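PDB 3VYL: L-ribulose 3-epimerase from Mesorhizobium loti, which catalyses the epimerisation of ketoses at C3, acting most efficiently on L-ribulose, and binds a manganese(II) ion that is its likely cofactor. Local coordinates for residues M1-I6 with G31-E36; D180-N185 with S210-L215. All coordinates share one frame; numbering follows the deposited sequence.

Contact 1. Residues M1-I6 with G31-E36; sequences MARIGI and GFDLIE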
loop_
_atom_site.group_PDB
_atom_site.type_symbol
_atom_site.label_atom_id
_atom_site.label_comp_id
_atom_site.label_asym_id
_atom_site.label_seq_id
_atom_site.Cartn_x
_atom_site.Cartn_y
_atom_site.Cartn_z
ATOM N N MET A 1 29.014 1.368 9.572
ATOM C CA MET A 1 30.016 1.203 8.530
ATOM C C MET A 1 29.536 0.261 7.457
ATOM O O MET A 1 30.305 -0.416 6.818
ATOM C CB MET A 1 31.320 0.687 9.102
ATOM C CG MET A 1 32.307 0.371 8.012
ATOM S SD MET A 1 33.606 -0.653 8.670
ATOM C CE MET A 1 32.779 -2.202 8.934
ATOM N N ALA A 2 28.233 0.241 7.285
ATOM C CA ALA A 2 27.564 -0.684 6.417
ATOM C C ALA A 2 27.748 -0.427 4.945
ATOM O O ALA A 2 27.918 0.684 4.502
ATOM C CB ALA A 2 26.124 -0.722 6.769
ATOM N N ARG A 3 27.645 -1.505 4.199
ATOM C CA ARG A 3 27.885 -1.502 2.792
ATOM C C ARG A 3 26.623 -1.733 2.079
ATOM O O ARG A 3 25.745 -2.299 2.600
ATOM C CB ARG A 3 28.877 -2.588 2.450
ATOM C CG ARG A 3 30.282 -2.067 2.479
ATOM C CD ARG A 3 30.127 -0.584 2.338
ATOM N NE ARG A 3 31.300 0.070 1.834
ATOM C CZ ARG A 3 32.011 0.937 2.528
ATOM N NH1 ARG A 3 31.680 1.233 3.769
ATOM N NH2 ARG A 3 33.054 1.507 1.971
ATOM N N ILE A 4 26.512 -1.208 0.892
ATOM C CA ILE A 4 25.412 -1.532 0.050
ATOM C C ILE A 4 26.025 -2.303 -1.063
ATOM O O ILE A 4 26.837 -1.823 -1.792
ATOM C CB ILE A 4 24.725 -0.288 -0.460
ATOM C CG1 ILE A 4 24.201 0.481 0.719
ATOM C CG2 ILE A 4 23.547 -0.640 -1.312
ATOM C CD1 ILE A 4 23.051 1.359 0.384
ATOM N N GLY A 5 25.641 -3.542 -1.145
ATOM C CA GLY A 5 26.241 -4.432 -2.125
ATOM C C GLY A 5 25.379 -4.821 -3.309
ATOM O O GLY A 5 24.251 -4.351 -3.475
ATOM N N ILE A 6 25.938 -5.701 -4.130
ATOM C CA ILE A 6 25.277 -6.247 -5.308
ATOM C C ILE A 6 25.867 -7.644 -5.531
ATOM O O ILE A 6 27.042 -7.878 -5.261
ATOM C CB ILE A 6 25.481 -5.320 -6.534
ATOM C CG1 ILE A 6 24.638 -5.780 -7.732
ATOM C CG2 ILE A 6 26.961 -5.192 -6.890
ATOM C CD1 ILE A 6 24.604 -4.793 -8.884
ATOM N N GLY A 31 27.993 2.400 -8.394
ATOM C CA GLY A 31 27.922 3.125 -7.127
ATOM C C GLY A 31 27.804 2.264 -5.885
ATOM O O GLY A 31 27.541 2.768 -4.798
ATOM N N PHE A 32 28.003 0.963 -6.040
ATOM C CA PHE A 32 27.916 0.047 -4.917
ATOM C C PHE A 32 29.266 -0.035 -4.243
ATOM O O PHE A 32 30.264 0.334 -4.842
ATOM C CB PHE A 32 27.472 -1.332 -5.408
ATOM C CG PHE A 32 26.038 -1.381 -5.836
ATOM C CD1 PHE A 32 25.047 -1.763 -4.935
ATOM C CD2 PHE A 32 25.669 -1.028 -7.135
ATOM C CE1 PHE A 32 23.715 -1.800 -5.324
ATOM C CE2 PHE A 32 24.342 -1.061 -7.533
ATOM C CZ PHE A 32 23.362 -1.451 -6.630
ATOM N N ASP A 33 29.317 -0.508 -3.004
ATOM C CA ASP A 33 30.607 -0.644 -2.334
ATOM C C ASP A 33 30.780 -1.957 -1.572
ATOM O O ASP A 33 31.601 -2.068 -0.656
ATOM C CB ASP A 33 30.944 0.590 -1.484
ATOM C CG ASP A 33 29.768 1.079 -0.667
ATOM O OD1 ASP A 33 29.179 0.259 0.080
ATOM O OD2 ASP A 33 29.443 2.289 -0.774
ATOM N N LEU A 34 30.010 -2.958 -1.976
ATOM C CA LEU A 34 30.318 -4.341 -1.630
ATOM C C LEU A 34 30.087 -5.215 -2.865
ATOM O O LEU A 34 29.375 -4.808 -3.796
ATOM C CB LEU A 34 29.479 -4.806 -0.445
ATOM C CG LEU A 34 29.729 -6.208 0.110
ATOM C CD1 LEU A 34 29.722 -6.183 1.627
ATOM C CD2 LEU A 34 28.677 -7.183 -0.410
ATOM N N ILE A 35 30.725 -6.387 -2.881
ATOM C CA ILE A 35 30.475 -7.408 -3.899
ATOM C C ILE A 35 30.216 -8.743 -3.227
ATOM O O ILE A 35 30.917 -9.128 -2.288
ATOM C CB ILE A 35 31.617 -7.509 -4.962
ATOM C CG1 ILE A 35 31.212 -8.400 -6.156
ATOM C CG2 ILE A 35 32.926 -8.006 -4.355
ATOM C CD1 ILE A 35 30.125 -7.826 -7.040
ATOM N N GLU A 36 29.182 -9.428 -3.693
ATOM C CA GLU A 36 28.871 -10.761 -3.217
ATOM C C GLU A 36 29.217 -11.784 -4.296
ATOM O O GLU A 36 28.754 -11.693 -5.440
ATOM C CB GLU A 36 27.390 -10.841 -2.842
ATOM C CG GLU A 36 26.910 -12.165 -2.249
ATOM C CD GLU A 36 25.481 -12.063 -1.756
ATOM O OE1 GLU A 36 25.006 -10.916 -1.632
ATOM O OE2 GLU A 36 24.832 -13.101 -1.492
#
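In the first beta-alpha-beta unit of the TIM barrel, I4 and I6 of strand 4-7 meet D33, just before the neighbouring strand 34-37, and E36 within it, with helix 17-30 as the crossover between the strands. Segments 4-6 and 34-36 run parallel, their axes 4.7 Å apart at closest approach and turned by 36°. D33 N gives I4 O a bond of 3.1 Å, lined up with the carbonyl, and L34 N adds a weak second one to the same oxygen. Further along, E36 N donates to I6 O at 3.1 Å.

Beside these bonds the F32 ring crosses the I6 side chain at about a right angle. I6 CB stands over one ring face, 4.0 Å from the centroid, in a CH-pi contact, and I6 CD1 reaches CE2 of F32 at 4.0 Å. With CG placed opposite its own carbonyl carbon (chi1 -71°), F32 brings its edge up to I4 O. T27 of helix 17-30 and A270 of helix 266-292 pack on both I6 and F32.

At the N-terminal end of the pair, R3 NE donates to D33 O at 3.3 Å from above the carbonyl plane; a salt bridge from NE to D33 OD1 is doubtful in detail, since OD1 is crowded in the model. At the C-terminal end, the carboxylate of E36 bonds through OE1 to Y204 and H206 and through OE2 to S64. The backbone bond to I6 O thus helps fix the base of a second-shell glutamate that probably orients H206, a manganese ligand.

Contact 2. Residues D180-N185 with S210-L215; sequences DTFHMN and SHRGFL. With MN (manganese (II) ion), chain I.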
loop_
_atom_site.group_PDB
_atom_site.type_symbol
_atom_site.label_atom_id
_atom_site.label_comp_id
_atom_site.label_asym_id
_atom_site.label_seq_id
_atom_site.Cartn_x
_atom_site.Cartn_y
_atom_site.Cartn_z
ATOM N N ASP A 180 15.716 -12.167 2.813
ATOM C CA ASP A 180 15.661 -11.797 1.401
ATOM C C ASP A 180 14.229 -11.380 1.030
ATOM O O ASP A 180 13.303 -12.191 1.064
ATOM C CB ASP A 180 16.165 -12.976 0.555
ATOM C CG ASP A 180 16.166 -12.693 -0.939
ATOM O OD1 ASP A 180 15.220 -12.048 -1.434
ATOM O OD2 ASP A 180 17.104 -13.157 -1.634
ATOM N N THR A 181 14.059 -10.111 0.668
ATOM C CA THR A 181 12.741 -9.554 0.409
ATOM C C THR A 181 11.913 -10.373 -0.595
ATOM O O THR A 181 10.717 -10.599 -0.384
ATOM C CB THR A 181 12.838 -8.095 -0.032
ATOM O OG1 THR A 181 13.564 -8.021 -1.259
ATOM C CG2 THR A 181 13.555 -7.258 1.026
ATOM N N PHE A 182 12.556 -10.852 -1.659
ATOM C CA PHE A 182 11.921 -11.758 -2.620
ATOM C C PHE A 182 11.326 -13.012 -1.948
ATOM O O PHE A 182 10.202 -13.403 -2.238
ATOM C CB PHE A 182 12.901 -12.139 -3.738
ATOM C CG PHE A 182 12.453 -13.326 -4.552
ATOM C CD1 PHE A 182 11.508 -13.174 -5.559
ATOM C CD2 PHE A 182 12.952 -14.604 -4.285
ATOM C CE1 PHE A 182 11.083 -14.260 -6.289
ATOM C CE2 PHE A 182 12.526 -15.689 -5.016
ATOM C CZ PHE A 182 11.592 -15.516 -6.019
ATOM N N HIS A 183 12.077 -13.631 -1.045
ATOM C CA HIS A 183 11.582 -14.799 -0.322
ATOM C C HIS A 183 10.563 -14.457 0.740
ATOM O O HIS A 183 9.584 -15.192 0.949
ATOM C CB HIS A 183 12.743 -15.568 0.273
ATOM C CG HIS A 183 13.686 -16.118 -0.760
ATOM N ND1 HIS A 183 13.343 -17.116 -1.592
ATOM C CD2 HIS A 183 14.987 -15.768 -1.088
ATOM C CE1 HIS A 183 14.373 -17.389 -2.415
ATOM N NE2 HIS A 183 15.376 -16.560 -2.106
ATOM N N MET A 184 10.784 -13.322 1.406
ATOM C CA MET A 184 9.926 -12.860 2.490
ATOM C C MET A 184 8.518 -12.568 2.003
ATOM O O MET A 184 7.539 -12.923 2.667
ATOM C CB MET A 184 10.518 -11.615 3.166
ATOM C CG MET A 184 11.656 -11.920 4.133
ATOM S SD MET A 184 12.092 -10.537 5.212
ATOM C CE MET A 184 12.950 -9.473 4.057
ATOM N N ASN A 185 8.423 -11.932 0.834
ATOM C CA ASN A 185 7.127 -11.550 0.291
ATOM C C ASN A 185 6.248 -12.764 -0.013
ATOM O O ASN A 185 5.027 -12.659 -0.006
ATOM C CB ASN A 185 7.286 -10.666 -0.938
ATOM C CG ASN A 185 6.116 -9.717 -1.124
ATOM O OD1 ASN A 185 5.902 -8.823 -0.302
ATOM N ND2 ASN A 185 5.356 -9.896 -2.209
ATOM N N SER A 210 9.700 -8.645 -6.215
ATOM C CA SER A 210 8.838 -9.828 -6.209
ATOM C C SER A 210 9.097 -10.795 -7.376
ATOM O O SER A 210 9.072 -12.009 -7.198
ATOM C CB SER A 210 7.367 -9.408 -6.151
ATOM O OG SER A 210 7.031 -8.472 -7.182
ATOM N N HIS A 211 9.352 -10.266 -8.570
ATOM C CA HIS A 211 9.699 -11.123 -9.710
ATOM C C HIS A 211 11.179 -11.201 -9.971
ATOM O O HIS A 211 11.592 -11.796 -10.963
ATOM C CB HIS A 211 8.984 -10.671 -10.970
ATOM C CG HIS A 211 8.995 -9.182 -11.173
ATOM N ND1 HIS A 211 10.127 -8.456 -11.140
ATOM C CD2 HIS A 211 7.960 -8.288 -11.428
ATOM C CE1 HIS A 211 9.834 -7.163 -11.359
ATOM N NE2 HIS A 211 8.505 -7.060 -11.531
ATOM N N ARG A 212 11.978 -10.594 -9.086
ATOM C CA ARG A 212 13.438 -10.575 -9.170
ATOM C C ARG A 212 13.998 -9.696 -10.291
ATOM O O ARG A 212 15.160 -9.822 -10.660
ATOM C CB ARG A 212 14.006 -12.001 -9.236
ATOM C CG ARG A 212 14.623 -12.501 -7.943
ATOM C CD ARG A 212 14.473 -14.015 -7.830
ATOM N NE ARG A 212 15.263 -14.667 -6.759
ATOM C CZ ARG A 212 16.019 -14.030 -5.873
ATOM N NH1 ARG A 212 16.104 -12.702 -5.902
ATOM N NH2 ARG A 212 16.678 -14.720 -4.950
ATOM N N GLY A 213 13.185 -8.797 -10.825
ATOM C CA GLY A 213 13.671 -7.850 -11.830
ATOM C C GLY A 213 14.050 -6.502 -11.245
ATOM O O GLY A 213 14.579 -6.429 -10.133
ATOM N N PHE A 214 13.783 -5.435 -11.996
ATOM C CA PHE A 214 14.006 -4.080 -11.502
ATOM C C PHE A 214 13.232 -3.849 -10.198
ATOM O O PHE A 214 12.059 -4.244 -10.062
ATOM C CB PHE A 214 13.523 -3.038 -12.513
ATOM C CG PHE A 214 14.533 -2.648 -13.560
ATOM C CD1 PHE A 214 14.600 -3.322 -14.781
ATOM C CD2 PHE A 214 15.367 -1.557 -13.367
ATOM C CE1 PHE A 214 15.506 -2.931 -15.767
ATOM C CE2 PHE A 214 16.276 -1.162 -14.351
ATOM C CZ PHE A 214 16.344 -1.845 -15.551
ATOM N N LEU A 215 13.895 -3.191 -9.252
ATOM C CA LEU A 215 13.268 -2.708 -8.031
ATOM C C LEU A 215 12.157 -1.713 -8.329
ATOM O O LEU A 215 12.309 -0.858 -9.189
ATOM C CB LEU A 215 14.328 -2.070 -7.152
ATOM C CG LEU A 215 15.032 -2.928 -6.087
ATOM C CD1 LEU A 215 15.014 -4.434 -6.345
ATOM C CD2 LEU A 215 16.443 -2.396 -5.868
HETATM MN MN MN I . 18.932 -14.099 -1.680
HETATM O O HOH W 1 16.554 -11.237 -3.805
HETATM O O HOH W 2 8.492 -12.614 -4.482
HETATM O O HOH W 3 17.488 -17.804 -4.491
HETATM O O HOH W 4 18.949 -16.067 -2.999
#
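The guanidinium of R212 lies flat on one face of the F182 ring, planes 13° apart and centres 4.1 Å from each other. R212 CD sits over the middle of that face, 3.6 Å from the F182 centroid, in a CH-pi contact, while NE lies 3.4 Å from F182 CD2 and CZ makes an off-centre cation-pi contact. The edge of the F182 ring receives S210 O near its plane. Another part of this rim, at CD2, stands over the face of the H183 ring, which is almost perpendicular to the guanidinium (85°). Waters 3 and 4 lie at the edges of both the imidazole and the guanidinium.

The F182 ring leaves the first turn of helix 181-187 with CG opposite the backbone N (chi1 165°), which lays it against S210 and R212, and the extended R212 chain passes over it at about a right angle. With a leucine in place of F182, the flat surface under the guanidinium would be lost, and R212 is likely to be freer to turn, disturbing its water-mediated link to D180.

D180 OD2 binds manganese at 2.1 Å. Its other oxygen, OD1, caps the helix through a weak bond from F182 N and lies 2.8 Å from water 1, which can donate to it though other acceptors compete; that water in turn accepts from R212 NH1. A further water links the backbones, donating to F182 O and S210 O. H183 is held at ND1 by N150, and R151 of the second subunit packs on R212. E147, H206 and E241 complete the protein ligands of the metal. The arrangement belongs to the C-terminal mouth of the TIM barrel, where loops following the strands surround the manganese site.

Overall arrangement
Both contacts belong to the same eight-stranded parallel barrel, and contact 1 closes along the chain before contact 2 opens. Contact 1 pairs the first two strands, whereas contact 2 lies at the end of strand 175-180, the sixth, and in the loop that follows strand 202-207, the seventh. Their centres are about 18 Å apart and their nearest atoms about 7 Å, without touching. Helix 266-292 packs against both, on I6 and F32 in one and on F214 and L215 in the other. Both reach the manganese site, contact 2 in the first shell and contact 1 in what is probably the second.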